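PDB 5D8M: metagenomic carboxyl esterase MGS0156 from Uncultured organism, which hydrolyses carboxylic ester bonds, probably by the serine-hydrolase chemistry associated with the alpha/beta-hydrolase fold. Local coordinates for residues A[37-42]-A[76-81]; A[83-88]-A[334-339]; A[141-146]-A[150-155]. All coordinates share one frame; numbering follows the deposited sequence.

In the fold
The three contacts form a series within a single chain whose parallel sheet has a strand order consistent with the alpha/beta-hydrolase fold. Interaction 1 closes first along the chain, between helix 34-48 and the loop leading to strand 87-92. Interaction 2 then sets the entry of that strand against the last helix, 324-338, and the loop it closes encloses interaction 3, where helix 132-143 meets strand 151-157. Centres lie about 13 Å apart for 1 and 2 and about 14 Å for 2 and 3; interactions 1 and 3 do not touch. I40 packs on Y334, and R88 pairs with D150, so an N-terminal helix, the C-terminal helix and central strands are tied into one body.

Interaction 1 of 3, residues A[37-42]-A[76-81]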
ATOM      1  N   PHE A  37     -10.416  12.192   5.998  1.00 14.96           N
ATOM      2  CA  PHE A  37      -9.528  11.988   4.858  1.00 14.31           C
ATOM      3  C   PHE A  37     -10.197  12.437   3.542  1.00 15.27           C
ATOM      4  O   PHE A  37      -9.551  13.108   2.724  1.00 14.29           O
ATOM      5  CB  PHE A  37      -9.071  10.530   4.775  1.00 13.52           C
ATOM      6  CG  PHE A  37      -8.025  10.288   3.714  1.00 14.55           C
ATOM      7  CD1 PHE A  37      -6.692  10.618   3.938  1.00 15.37           C
ATOM      8  CD2 PHE A  37      -8.386   9.784   2.480  1.00 16.90           C
ATOM      9  CE1 PHE A  37      -5.721  10.411   2.944  1.00 14.61           C
ATOM     10  CE2 PHE A  37      -7.428   9.569   1.480  1.00 12.51           C
ATOM     11  CZ  PHE A  37      -6.096   9.880   1.719  1.00 14.80           C
ATOM     12  N   ARG A  38     -11.474  12.088   3.343  1.00 16.20           N
ATOM     13  CA  ARG A  38     -12.206  12.548   2.146  1.00 19.03           C
ATOM     14  C   ARG A  38     -12.223  14.077   2.061  1.00 17.51           C
ATOM     15  O   ARG A  38     -12.005  14.671   0.999  1.00 15.32           O
ATOM     16  CB  ARG A  38     -13.654  12.023   2.131  1.00 19.10           C
ATOM     17  CG  ARG A  38     -14.490  12.571   0.956  1.00 17.39           C
ATOM     18  CD  ARG A  38     -15.950  12.054   0.958  1.00 18.21           C
ATOM     19  NE  ARG A  38     -16.015  10.587   1.030  1.00 14.80           N
ATOM     20  CZ  ARG A  38     -15.882   9.761  -0.003  1.00 18.79           C
ATOM     21  NH1 ARG A  38     -15.683  10.242  -1.219  1.00 14.55           N
ATOM     22  NH2 ARG A  38     -15.952   8.444   0.186  1.00 17.32           N
ATOM     23  N   GLU A  39     -12.467  14.700   3.203  1.00 15.91           N
ATOM     24  CA  GLU A  39     -12.502  16.140   3.317  1.00 16.86           C
ATOM     25  C   GLU A  39     -11.175  16.780   2.889  1.00 16.77           C
ATOM     26  O   GLU A  39     -11.155  17.736   2.122  1.00 17.19           O
ATOM     27  CB  GLU A  39     -12.838  16.499   4.763  1.00 18.63           C
ATOM     28  CG  GLU A  39     -13.146  17.959   5.047  1.00 24.35           C
ATOM     29  CD  GLU A  39     -13.667  18.122   6.460  1.00 30.13           C
ATOM     30  OE1 GLU A  39     -13.512  17.173   7.261  1.00 28.06           O
ATOM     31  OE2 GLU A  39     -14.269  19.171   6.763  1.00 36.17           O
ATOM     32  N   ILE A  40     -10.075  16.250   3.410  1.00 16.60           N
ATOM     33  CA  ILE A  40      -8.742  16.732   3.072  1.00 16.40           C
ATOM     34  C   ILE A  40      -8.436  16.532   1.591  1.00 15.88           C
ATOM     35  O   ILE A  40      -8.003  17.472   0.905  1.00 16.74           O
ATOM     36  CB  ILE A  40      -7.682  16.020   3.929  1.00 16.19           C
ATOM     37  CG1 ILE A  40      -7.759  16.550   5.366  1.00 17.58           C
ATOM     38  CG2 ILE A  40      -6.279  16.218   3.344  1.00 16.17           C
ATOM     39  CD1 ILE A  40      -6.854  15.796   6.352  1.00 18.56           C
HETATM   40  N   MSE A  41      -8.678  15.326   1.079  1.00 15.11           N
HETATM   41  CA  MSE A  41      -8.308  15.039  -0.310  1.00 14.81           C
HETATM   42  C   MSE A  41      -9.162  15.873  -1.265  1.00 17.04           C
HETATM   43  O   MSE A  41      -8.670  16.429  -2.252  1.00 18.49           O
HETATM   44  CB  MSE A  41      -8.437  13.547  -0.619  1.00 14.08           C
HETATM   45  CG  MSE A  41      -7.825  13.146  -1.950  1.00 19.13           C
HETATM   46 SE   MSE A  41      -7.734  11.210  -2.182  0.58 17.40          SE
HETATM   47  CE  MSE A  41      -7.170  11.217  -4.080  1.00 13.69           C
ATOM     48  N   THR A  42     -10.434  16.009  -0.933  1.00 17.81           N
ATOM     49  CA  THR A  42     -11.358  16.789  -1.739  1.00 19.39           C
ATOM     50  C   THR A  42     -10.971  18.286  -1.826  1.00 21.67           C
ATOM     51  O   THR A  42     -11.013  18.882  -2.910  1.00 17.44           O
ATOM     52  CB  THR A  42     -12.796  16.629  -1.185  1.00 19.14           C
ATOM     53  OG1 THR A  42     -13.190  15.252  -1.312  1.00 19.56           O
ATOM     54  CG2 THR A  42     -13.775  17.511  -1.938  1.00 21.07           C
ATOM     55  N   ARG A  76     -13.586  21.449   9.873  1.00 33.58           N
ATOM     56  CA  ARG A  76     -12.365  22.126  10.285  1.00 36.43           C
ATOM     57  C   ARG A  76     -11.514  22.400   9.046  1.00 31.41           C
ATOM     58  O   ARG A  76     -11.523  21.603   8.105  1.00 29.74           O
ATOM     59  CB  ARG A  76     -11.610  21.301  11.332  1.00 41.25           C
ATOM     60  CG  ARG A  76     -10.155  21.048  11.011  1.00 48.34           C
ATOM     61  CD  ARG A  76      -9.351  20.484  12.194  1.00 53.94           C
ATOM     62  NE  ARG A  76      -9.942  19.366  12.958  1.00 59.71           N
ATOM     63  CZ  ARG A  76     -10.602  18.302  12.478  1.00 60.28           C
ATOM     64  NH1 ARG A  76     -10.843  18.140  11.192  1.00 59.68           N
ATOM     65  NH2 ARG A  76     -11.053  17.382  13.315  1.00 63.21           N
ATOM     66  N   PRO A  77     -10.827  23.558   9.021  1.00 29.93           N
ATOM     67  CA  PRO A  77     -10.071  23.965   7.825  1.00 30.90           C
ATOM     68  C   PRO A  77      -9.026  22.948   7.401  1.00 26.61           C
ATOM     69  O   PRO A  77      -8.352  22.355   8.229  1.00 26.44           O
ATOM     70  CB  PRO A  77      -9.405  25.286   8.243  1.00 32.57           C
ATOM     71  CG  PRO A  77      -9.527  25.346   9.752  1.00 35.96           C
ATOM     72  CD  PRO A  77     -10.785  24.583  10.079  1.00 34.41           C
ATOM     73  N   VAL A  78      -8.909  22.749   6.099  1.00 24.11           N
ATOM     74  CA  VAL A  78      -7.879  21.873   5.570  1.00 24.37           C
ATOM     75  C   VAL A  78      -6.630  22.706   5.267  1.00 26.74           C
ATOM     76  O   VAL A  78      -6.696  23.645   4.486  1.00 22.12           O
ATOM     77  CB  VAL A  78      -8.348  21.140   4.299  1.00 22.16           C
ATOM     78  CG1 VAL A  78      -7.242  20.224   3.761  1.00 19.35           C
ATOM     79  CG2 VAL A  78      -9.621  20.332   4.594  1.00 21.07           C
ATOM     80  N   PRO A  79      -5.498  22.373   5.912  1.00 26.41           N
ATOM     81  CA  PRO A  79      -4.214  23.029   5.632  1.00 23.36           C
ATOM     82  C   PRO A  79      -3.872  22.912   4.156  1.00 22.02           C
ATOM     83  O   PRO A  79      -3.908  21.808   3.617  1.00 25.03           O
ATOM     84  CB  PRO A  79      -3.212  22.242   6.484  1.00 24.00           C
ATOM     85  CG  PRO A  79      -4.054  21.536   7.526  1.00 27.51           C
ATOM     86  CD  PRO A  79      -5.343  21.224   6.824  1.00 25.54           C
ATOM     87  N   LEU A  80      -3.566  24.020   3.498  1.00 22.12           N
ATOM     88  CA  LEU A  80      -3.288  23.962   2.061  1.00 21.10           C
ATOM     89  C   LEU A  80      -2.008  24.706   1.712  1.00 20.93           C
ATOM     90  O   LEU A  80      -1.719  24.967   0.541  1.00 22.92           O
ATOM     91  CB  LEU A  80      -4.478  24.524   1.274  1.00 24.59           C
ATOM     92  CG  LEU A  80      -5.693  23.590   1.320  1.00 25.55           C
ATOM     93  CD1 LEU A  80      -6.975  24.270   0.801  1.00 27.39           C
ATOM     94  CD2 LEU A  80      -5.408  22.300   0.526  1.00 24.76           C
ATOM     95  N   GLY A  81      -1.234  25.042   2.733  1.00 20.55           N
ATOM     96  CA  GLY A  81       0.039  25.698   2.530  1.00 20.72           C
ATOM     97  C   GLY A  81       1.188  24.718   2.648  1.00 19.64           C
ATOM     98  O   GLY A  81       0.990  23.519   2.626  1.00 19.43           O
TER
HETATM   99  O   HOH W   1     -13.156  21.483   6.083  1.00 32.63           O
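I40 of helix 34-48 and V78 of the extended, non-regular segment 76-81 bring their backbones closest, with 5.8 Å between their CA atoms. The setting is an outer layer of an alpha/beta-hydrolase-like fold, where the loop on its way to strand 87-92 runs past a helix, and the contact illustrates how a small apolar contact and a set of polar links together seat such a loop. V78 does most of the apolar work: both its methyls turn to the helix backbone, CG1 at 3.9 Å from I40 CA and CG2 at 3.9 Å from E39 O. CG1 lies anti to the backbone N (chi1 180°), which sets both branches astride I40 CA, CG2 reaching on to E39 O. The same CG1 meets I40 CG1 at 4.0 Å, the two side chains crossing at a slant, and R36 and A43 extend the helix surface under the valine. Polar contact between the two segments is indirect. E39 reaches out with an extended chain, and its carboxylate accepts from two consecutive backbone N-H groups just before the segment, T74 N at OE1 and G75 N at OE2. The R36 guanidinium also donates, through NH1 to R76 O and through NH2 to P77 O, so the loop carbonyls are held from the helix side as well. Water 1 continues the link one residue further along the loop, donating from 2.7 Å to E39 OE2 and from 2.6 Å to R76 O.

Interaction 2 of 3, residues A[83-88]-A[334-339]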
ATOM      1  N   SER A  83       4.025  22.685   4.398  1.00 18.13           N
ATOM      2  CA  SER A  83       4.317  22.133   5.715  1.00 24.34           C
ATOM      3  C   SER A  83       5.713  22.525   6.166  1.00 24.37           C
ATOM      4  O   SER A  83       6.651  22.546   5.367  1.00 18.34           O
ATOM      5  CB  SER A  83       4.183  20.615   5.717  1.00 19.49           C
ATOM      6  OG  SER A  83       4.623  20.089   6.961  1.00 17.66           O
ATOM      7  N   THR A  84       5.840  22.839   7.450  1.00 21.60           N
ATOM      8  CA  THR A  84       7.148  23.062   8.039  1.00 24.73           C
ATOM      9  C   THR A  84       7.409  22.035   9.160  1.00 20.86           C
ATOM     10  O   THR A  84       8.270  22.240   9.998  1.00 21.82           O
ATOM     11  CB  THR A  84       7.291  24.521   8.588  1.00 29.15           C
ATOM     12  OG1 THR A  84       6.204  24.825   9.466  1.00 29.14           O
ATOM     13  CG2 THR A  84       7.301  25.545   7.433  1.00 30.81           C
ATOM     14  N   ALA A  85       6.675  20.925   9.151  1.00 21.00           N
ATOM     15  CA  ALA A  85       6.808  19.891  10.192  1.00 21.39           C
ATOM     16  C   ALA A  85       8.087  19.030  10.099  1.00 22.54           C
ATOM     17  O   ALA A  85       8.392  18.264  11.001  1.00 21.35           O
ATOM     18  CB  ALA A  85       5.587  18.981  10.165  1.00 21.50           C
ATOM     19  N   GLY A  86       8.826  19.124   9.003  1.00 23.46           N
ATOM     20  CA  GLY A  86       9.998  18.272   8.840  1.00 23.59           C
ATOM     21  C   GLY A  86       9.652  16.789   8.659  1.00 22.46           C
ATOM     22  O   GLY A  86      10.414  15.912   9.059  1.00 20.83           O
ATOM     23  N   ILE A  87       8.499  16.508   8.066  1.00 15.62           N
ATOM     24  CA  ILE A  87       8.091  15.124   7.819  1.00 14.66           C
ATOM     25  C   ILE A  87       8.754  14.614   6.543  1.00 17.24           C
ATOM     26  O   ILE A  87       8.834  15.337   5.558  1.00 16.56           O
ATOM     27  CB  ILE A  87       6.548  14.999   7.719  1.00 14.59           C
ATOM     28  CG1 ILE A  87       5.940  15.213   9.103  1.00 17.53           C
ATOM     29  CG2 ILE A  87       6.114  13.632   7.121  1.00 13.86           C
ATOM     30  CD1 ILE A  87       4.433  15.154   9.133  1.00 17.37           C
ATOM     31  N   ARG A  88       9.255  13.385   6.593  1.00 14.99           N
ATOM     32  CA  ARG A  88       9.758  12.699   5.422  1.00 15.64           C
ATOM     33  C   ARG A  88       8.938  11.440   5.172  1.00 13.82           C
ATOM     34  O   ARG A  88       8.792  10.601   6.050  1.00 15.40           O
ATOM     35  CB  ARG A  88      11.240  12.332   5.575  1.00 16.36           C
ATOM     36  CG  ARG A  88      11.760  11.481   4.413  1.00 17.08           C
ATOM     37  CD  ARG A  88      13.252  11.200   4.584  1.00 18.83           C
ATOM     38  NE  ARG A  88      14.035  12.429   4.653  1.00 18.11           N
ATOM     39  CZ  ARG A  88      14.487  13.092   3.598  1.00 16.39           C
ATOM     40  NH1 ARG A  88      14.256  12.651   2.369  1.00 14.31           N
ATOM     41  NH2 ARG A  88      15.167  14.197   3.773  1.00 20.30           N
ATOM     42  N   TYR A 334      -3.039  14.419   6.376  1.00 11.55           N
ATOM     43  CA  TYR A 334      -3.841  13.721   7.400  1.00 13.77           C
ATOM     44  C   TYR A 334      -2.928  13.285   8.542  1.00 14.00           C
ATOM     45  O   TYR A 334      -3.234  13.504   9.721  1.00 13.58           O
ATOM     46  CB  TYR A 334      -4.584  12.487   6.823  1.00 12.90           C
ATOM     47  CG  TYR A 334      -5.517  11.844   7.835  1.00 15.18           C
ATOM     48  CD1 TYR A 334      -5.018  11.043   8.872  1.00 12.20           C
ATOM     49  CD2 TYR A 334      -6.893  12.041   7.767  1.00 14.35           C
ATOM     50  CE1 TYR A 334      -5.862  10.476   9.814  1.00 15.40           C
ATOM     51  CE2 TYR A 334      -7.743  11.463   8.712  1.00 16.64           C
ATOM     52  CZ  TYR A 334      -7.216  10.686   9.728  1.00 15.02           C
ATOM     53  OH  TYR A 334      -8.041  10.134  10.675  1.00 15.94           O
ATOM     54  N   VAL A 335      -1.805  12.658   8.202  1.00 11.43           N
ATOM     55  CA  VAL A 335      -0.916  12.134   9.243  1.00 11.93           C
ATOM     56  C   VAL A 335      -0.280  13.267  10.049  1.00 15.94           C
ATOM     57  O   VAL A 335      -0.249  13.216  11.291  1.00 17.40           O
ATOM     58  CB  VAL A 335       0.182  11.212   8.642  1.00 14.55           C
ATOM     59  CG1 VAL A 335       1.146  10.741   9.730  1.00 12.18           C
ATOM     60  CG2 VAL A 335      -0.467  10.008   7.976  1.00 12.71           C
ATOM     61  N   GLU A 336       0.182  14.317   9.370  1.00 14.26           N
ATOM     62  CA  GLU A 336       0.707  15.478  10.098  1.00 15.25           C
ATOM     63  C   GLU A 336      -0.337  16.056  11.056  1.00 17.62           C
ATOM     64  O   GLU A 336      -0.031  16.396  12.204  1.00 19.39           O
ATOM     65  CB  GLU A 336       1.177  16.578   9.148  1.00 14.51           C
ATOM     66  CG  GLU A 336       1.646  17.833   9.922  1.00 16.08           C
ATOM     67  CD  GLU A 336       2.116  18.957   9.017  1.00 22.54           C
ATOM     68  OE1 GLU A 336       2.458  18.691   7.833  1.00 22.00           O
ATOM     69  OE2 GLU A 336       2.158  20.108   9.499  1.00 22.95           O
ATOM     70  N   GLU A 337      -1.572  16.160  10.587  1.00 17.06           N
ATOM     71  CA  GLU A 337      -2.654  16.639  11.434  1.00 18.17           C
ATOM     72  C   GLU A 337      -2.904  15.671  12.592  1.00 21.56           C
ATOM     73  O   GLU A 337      -3.088  16.095  13.735  1.00 18.77           O
ATOM     74  CB  GLU A 337      -3.933  16.831  10.619  1.00 22.06           C
ATOM     75  CG  GLU A 337      -5.142  17.327  11.433  1.00 25.69           C
ATOM     76  CD  GLU A 337      -6.372  17.586  10.563  1.00 27.33           C
ATOM     77  OE1 GLU A 337      -7.088  16.613  10.237  1.00 25.48           O
ATOM     78  OE2 GLU A 337      -6.618  18.762  10.198  1.00 27.47           O
ATOM     79  N   ASP A 338      -2.898  14.374  12.295  1.00 17.89           N
ATOM     80  CA  ASP A 338      -3.183  13.375  13.326  1.00 21.57           C
ATOM     81  C   ASP A 338      -2.058  13.302  14.362  1.00 23.41           C
ATOM     82  O   ASP A 338      -2.309  13.133  15.554  1.00 22.97           O
ATOM     83  CB  ASP A 338      -3.419  11.995  12.693  1.00 19.00           C
ATOM     84  CG  ASP A 338      -3.954  10.986  13.690  1.00 22.99           C
ATOM     85  OD1 ASP A 338      -5.076  11.202  14.183  1.00 24.84           O
ATOM     86  OD2 ASP A 338      -3.251  10.000  13.992  1.00 23.87           O
ATOM     87  N   LEU A 339      -0.818  13.432  13.899  1.00 16.82           N
ATOM     88  CA  LEU A 339       0.314  13.472  14.795  1.00 17.94           C
ATOM     89  C   LEU A 339       0.281  14.780  15.590  1.00 22.21           C
ATOM     90  O   LEU A 339       0.834  14.853  16.690  1.00 28.07           O
ATOM     91  CB  LEU A 339       1.635  13.334  14.026  1.00 22.46           C
ATOM     92  CG  LEU A 339       1.927  12.015  13.310  1.00 26.05           C
ATOM     93  CD1 LEU A 339       3.233  12.135  12.577  1.00 23.90           C
ATOM     94  CD2 LEU A 339       1.960  10.844  14.293  1.00 30.92           C
TER
HETATM   95  O   HOH W   2       3.298  22.488   9.093  1.00 27.10           O
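S83 and E336 carry the hydrogen bonding of this contact. S83 OG donates to E336 OE1 over 2.7 Å, meeting it on the syn side but 34° out of the carboxylate plane. The same hydroxyl accepts from A85 N at 3.1 Å, nearly straight at 168°, which makes an ST turn and holds the hydroxyl oxygen in place beside the carboxylate. OE1 is also hydrogen-bonded to Y119 OH. The other oxygen, OE2, takes a bond from water 2 at 2.7 Å, and that water accepts from T84 N, so both carboxylate oxygens are engaged with the turn or its surroundings. Apolar contact runs along the stem of the glutamate: I87 CD1 touches E336 CB at 3.6 Å, the two chains meeting at an oblique angle, while A85 CB rests 3.7 Å from E336 CD. The stem can serve both groups because CG is anti to the backbone N (chi1 176°) and the chain stays extended beyond it. An alanine at E336 is likely to leave the S83 hydroxyl and Y119 OH without their shared acceptor and open a gap beside the A85 methyl. The last helix, 324-338, thus borders the start of strand 87-92; V335 carries its packing on to strands 151-157 and 178-184, and Y334 and E337 face helix 34-48, where E337 forms a salt bridge with R36.

Interaction 3 of 3, residues A[141-146]-A[150-155]; sequences EVVAKL and DTIVFV
V143 presses one methyl, CG2, against the outer end of the F154 ring, 3.6 Å from CZ, approaching the ring obliquely. This is the tightest point of a wholly apolar contact, and L174 of helix 172-177 touches both partners. Three residues on, the L146 CD1 and I152 CD1 methyls meet at 3.8 Å. Between them the fit is looser: V143 CG1 stays 4.5 Å from I152 CG1. In I152 both torsions lie near -60°, which folds CD1 round to meet L146 CD1. The two segments belong to the run from strand 120-123 through helix 132-143 to strand 151-157, a beta-alpha-beta crossover that passes over strand 87-92, consistent with an alpha/beta-hydrolase fold; in that family the strand corresponding to 151-157 usually leads into the nucleophile elbow. A type I turn from V143 to L146, with L146 N bonded to V143 O, swings the leucine back to the sheet, where it also touches R88 and V90. The far side of the turn faces solvent. There A144, K145 and E141 are exposed, and K145 NZ curls back to donate to E141 O at 3.2 Å, from well above the carbonyl plane.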
ATOM      1  N   GLU A 141      18.414  -0.429   7.297  1.00 17.59           N
ATOM      2  CA  GLU A 141      19.674   0.263   7.002  1.00 19.51           C
ATOM      3  C   GLU A 141      19.450   1.637   6.347  1.00 19.13           C
ATOM      4  O   GLU A 141      20.206   2.583   6.578  1.00 21.29           O
ATOM      5  CB  GLU A 141      20.567  -0.590   6.095  1.00 23.41           C
ATOM      6  CG  GLU A 141      20.975  -1.923   6.678  1.00 30.58           C
ATOM      7  CD  GLU A 141      21.737  -1.793   7.988  1.00 45.33           C
ATOM      8  OE1 GLU A 141      21.570  -2.680   8.846  1.00 49.37           O
ATOM      9  OE2 GLU A 141      22.510  -0.819   8.159  1.00 50.42           O
ATOM     10  N   VAL A 142      18.429   1.741   5.514  1.00 14.87           N
ATOM     11  CA  VAL A 142      18.129   3.005   4.850  1.00 15.96           C
ATOM     12  C   VAL A 142      17.720   4.071   5.875  1.00 15.05           C
ATOM     13  O   VAL A 142      18.279   5.156   5.911  1.00 18.01           O
ATOM     14  CB  VAL A 142      16.993   2.857   3.792  1.00 16.85           C
ATOM     15  CG1 VAL A 142      16.477   4.246   3.363  1.00 16.22           C
ATOM     16  CG2 VAL A 142      17.490   2.077   2.577  1.00 16.97           C
ATOM     17  N   VAL A 143      16.738   3.746   6.703  1.00 14.84           N
ATOM     18  CA  VAL A 143      16.209   4.716   7.653  1.00 16.00           C
ATOM     19  C   VAL A 143      17.275   5.170   8.651  1.00 19.66           C
ATOM     20  O   VAL A 143      17.326   6.359   9.014  1.00 18.09           O
ATOM     21  CB  VAL A 143      14.989   4.140   8.362  1.00 18.71           C
ATOM     22  CG1 VAL A 143      14.505   5.089   9.461  1.00 21.87           C
ATOM     23  CG2 VAL A 143      13.902   3.926   7.349  1.00 19.31           C
ATOM     24  N   ALA A 144      18.171   4.251   9.020  1.00 18.94           N
ATOM     25  CA  ALA A 144      19.292   4.571   9.892  1.00 23.47           C
ATOM     26  C   ALA A 144      20.166   5.699   9.354  1.00 25.66           C
ATOM     27  O   ALA A 144      20.862   6.343  10.128  1.00 23.10           O
ATOM     28  CB  ALA A 144      20.167   3.326  10.139  1.00 24.52           C
ATOM     29  N   LYS A 145      20.123   5.937   8.043  1.00 21.35           N
ATOM     30  CA  LYS A 145      20.974   6.944   7.419  1.00 24.62           C
ATOM     31  C   LYS A 145      20.235   8.250   7.114  1.00 22.00           C
ATOM     32  O   LYS A 145      20.828   9.191   6.609  1.00 24.23           O
ATOM     33  CB  LYS A 145      21.586   6.383   6.127  1.00 22.77           C
ATOM     34  CG  LYS A 145      22.521   5.208   6.359  1.00 25.89           C
ATOM     35  CD  LYS A 145      23.100   4.720   5.037  1.00 28.81           C
ATOM     36  CE  LYS A 145      24.005   3.508   5.223  1.00 28.21           C
ATOM     37  NZ  LYS A 145      23.241   2.314   5.634  1.00 27.35           N
ATOM     38  N   LEU A 146      18.940   8.289   7.391  1.00 22.44           N
ATOM     39  CA  LEU A 146      18.134   9.485   7.151  1.00 19.31           C
ATOM     40  C   LEU A 146      18.424  10.487   8.265  1.00 25.47           C
ATOM     41  O   LEU A 146      18.820  10.078   9.345  1.00 22.83           O
ATOM     42  CB  LEU A 146      16.647   9.125   7.086  1.00 17.53           C
ATOM     43  CG  LEU A 146      16.229   8.329   5.849  1.00 16.66           C
ATOM     44  CD1 LEU A 146      14.774   7.935   5.887  1.00 17.08           C
ATOM     45  CD2 LEU A 146      16.544   9.127   4.572  1.00 20.10           C
ATOM     46  N   ASP A 150      14.258  14.436  11.117  1.00 23.39           N
ATOM     47  CA  ASP A 150      13.099  14.207  10.265  1.00 24.27           C
ATOM     48  C   ASP A 150      12.070  13.375  10.998  1.00 23.72           C
ATOM     49  O   ASP A 150      12.416  12.458  11.738  1.00 20.97           O
ATOM     50  CB  ASP A 150      13.486  13.496   8.963  1.00 28.68           C
ATOM     51  CG  ASP A 150      14.112  14.431   7.935  1.00 34.30           C
ATOM     52  OD1 ASP A 150      14.132  15.657   8.152  1.00 32.48           O
ATOM     53  OD2 ASP A 150      14.546  13.925   6.875  1.00 35.33           O
ATOM     54  N   THR A 151      10.804  13.687  10.790  1.00 19.75           N
ATOM     55  CA  THR A 151       9.755  12.807  11.277  1.00 18.63           C
ATOM     56  C   THR A 151       9.425  11.759  10.205  1.00 20.92           C
ATOM     57  O   THR A 151       8.983  12.086   9.100  1.00 17.84           O
ATOM     58  CB  THR A 151       8.511  13.611  11.695  1.00 19.19           C
ATOM     59  OG1 THR A 151       8.878  14.519  12.743  1.00 24.59           O
ATOM     60  CG2 THR A 151       7.450  12.683  12.225  1.00 18.22           C
ATOM     61  N   ILE A 152       9.690  10.498  10.529  1.00 15.84           N
ATOM     62  CA  ILE A 152       9.607   9.417   9.557  1.00 15.49           C
ATOM     63  C   ILE A 152       8.181   8.872   9.422  1.00 16.77           C
ATOM     64  O   ILE A 152       7.591   8.388  10.397  1.00 14.07           O
ATOM     65  CB  ILE A 152      10.562   8.271   9.939  1.00 15.05           C
ATOM     66  CG1 ILE A 152      12.006   8.780   9.932  1.00 19.87           C
ATOM     67  CG2 ILE A 152      10.382   7.090   9.000  1.00 12.97           C
ATOM     68  CD1 ILE A 152      12.470   9.303   8.558  1.00 18.22           C
ATOM     69  N   VAL A 153       7.626   8.998   8.217  1.00 14.55           N
ATOM     70  CA  VAL A 153       6.317   8.442   7.908  1.00 14.35           C
ATOM     71  C   VAL A 153       6.439   7.494   6.717  1.00 12.31           C
ATOM     72  O   VAL A 153       6.646   7.932   5.590  1.00 11.16           O
ATOM     73  CB  VAL A 153       5.288   9.558   7.606  1.00 12.35           C
ATOM     74  CG1 VAL A 153       3.941   8.943   7.126  1.00 10.52           C
ATOM     75  CG2 VAL A 153       5.086  10.430   8.844  1.00 12.81           C
ATOM     76  N   PHE A 154       6.337   6.191   6.964  1.00  9.32           N
ATOM     77  CA  PHE A 154       6.362   5.224   5.873  1.00  8.41           C
ATOM     78  C   PHE A 154       5.073   5.331   5.073  1.00 11.62           C
ATOM     79  O   PHE A 154       3.991   5.449   5.652  1.00 10.69           O
ATOM     80  CB  PHE A 154       6.512   3.787   6.392  1.00  9.69           C
ATOM     81  CG  PHE A 154       7.899   3.460   6.907  1.00  8.94           C
ATOM     82  CD1 PHE A 154       8.920   3.156   6.026  1.00  8.61           C
ATOM     83  CD2 PHE A 154       8.172   3.457   8.275  1.00  9.47           C
ATOM     84  CE1 PHE A 154      10.202   2.842   6.477  1.00 11.70           C
ATOM     85  CE2 PHE A 154       9.457   3.142   8.739  1.00 15.34           C
ATOM     86  CZ  PHE A 154      10.472   2.825   7.832  1.00 12.13           C
ATOM     87  N   VAL A 155       5.209   5.318   3.749  1.00  9.67           N
ATOM     88  CA  VAL A 155       4.076   5.159   2.856  1.00 10.72           C
ATOM     89  C   VAL A 155       4.395   3.979   1.967  1.00 10.07           C
ATOM     90  O   VAL A 155       5.366   4.014   1.207  1.00 10.59           O
ATOM     91  CB  VAL A 155       3.811   6.410   2.012  1.00 12.37           C
ATOM     92  CG1 VAL A 155       2.596   6.192   1.128  1.00  7.62           C
ATOM     93  CG2 VAL A 155       3.585   7.622   2.939  1.00  8.98           C
TER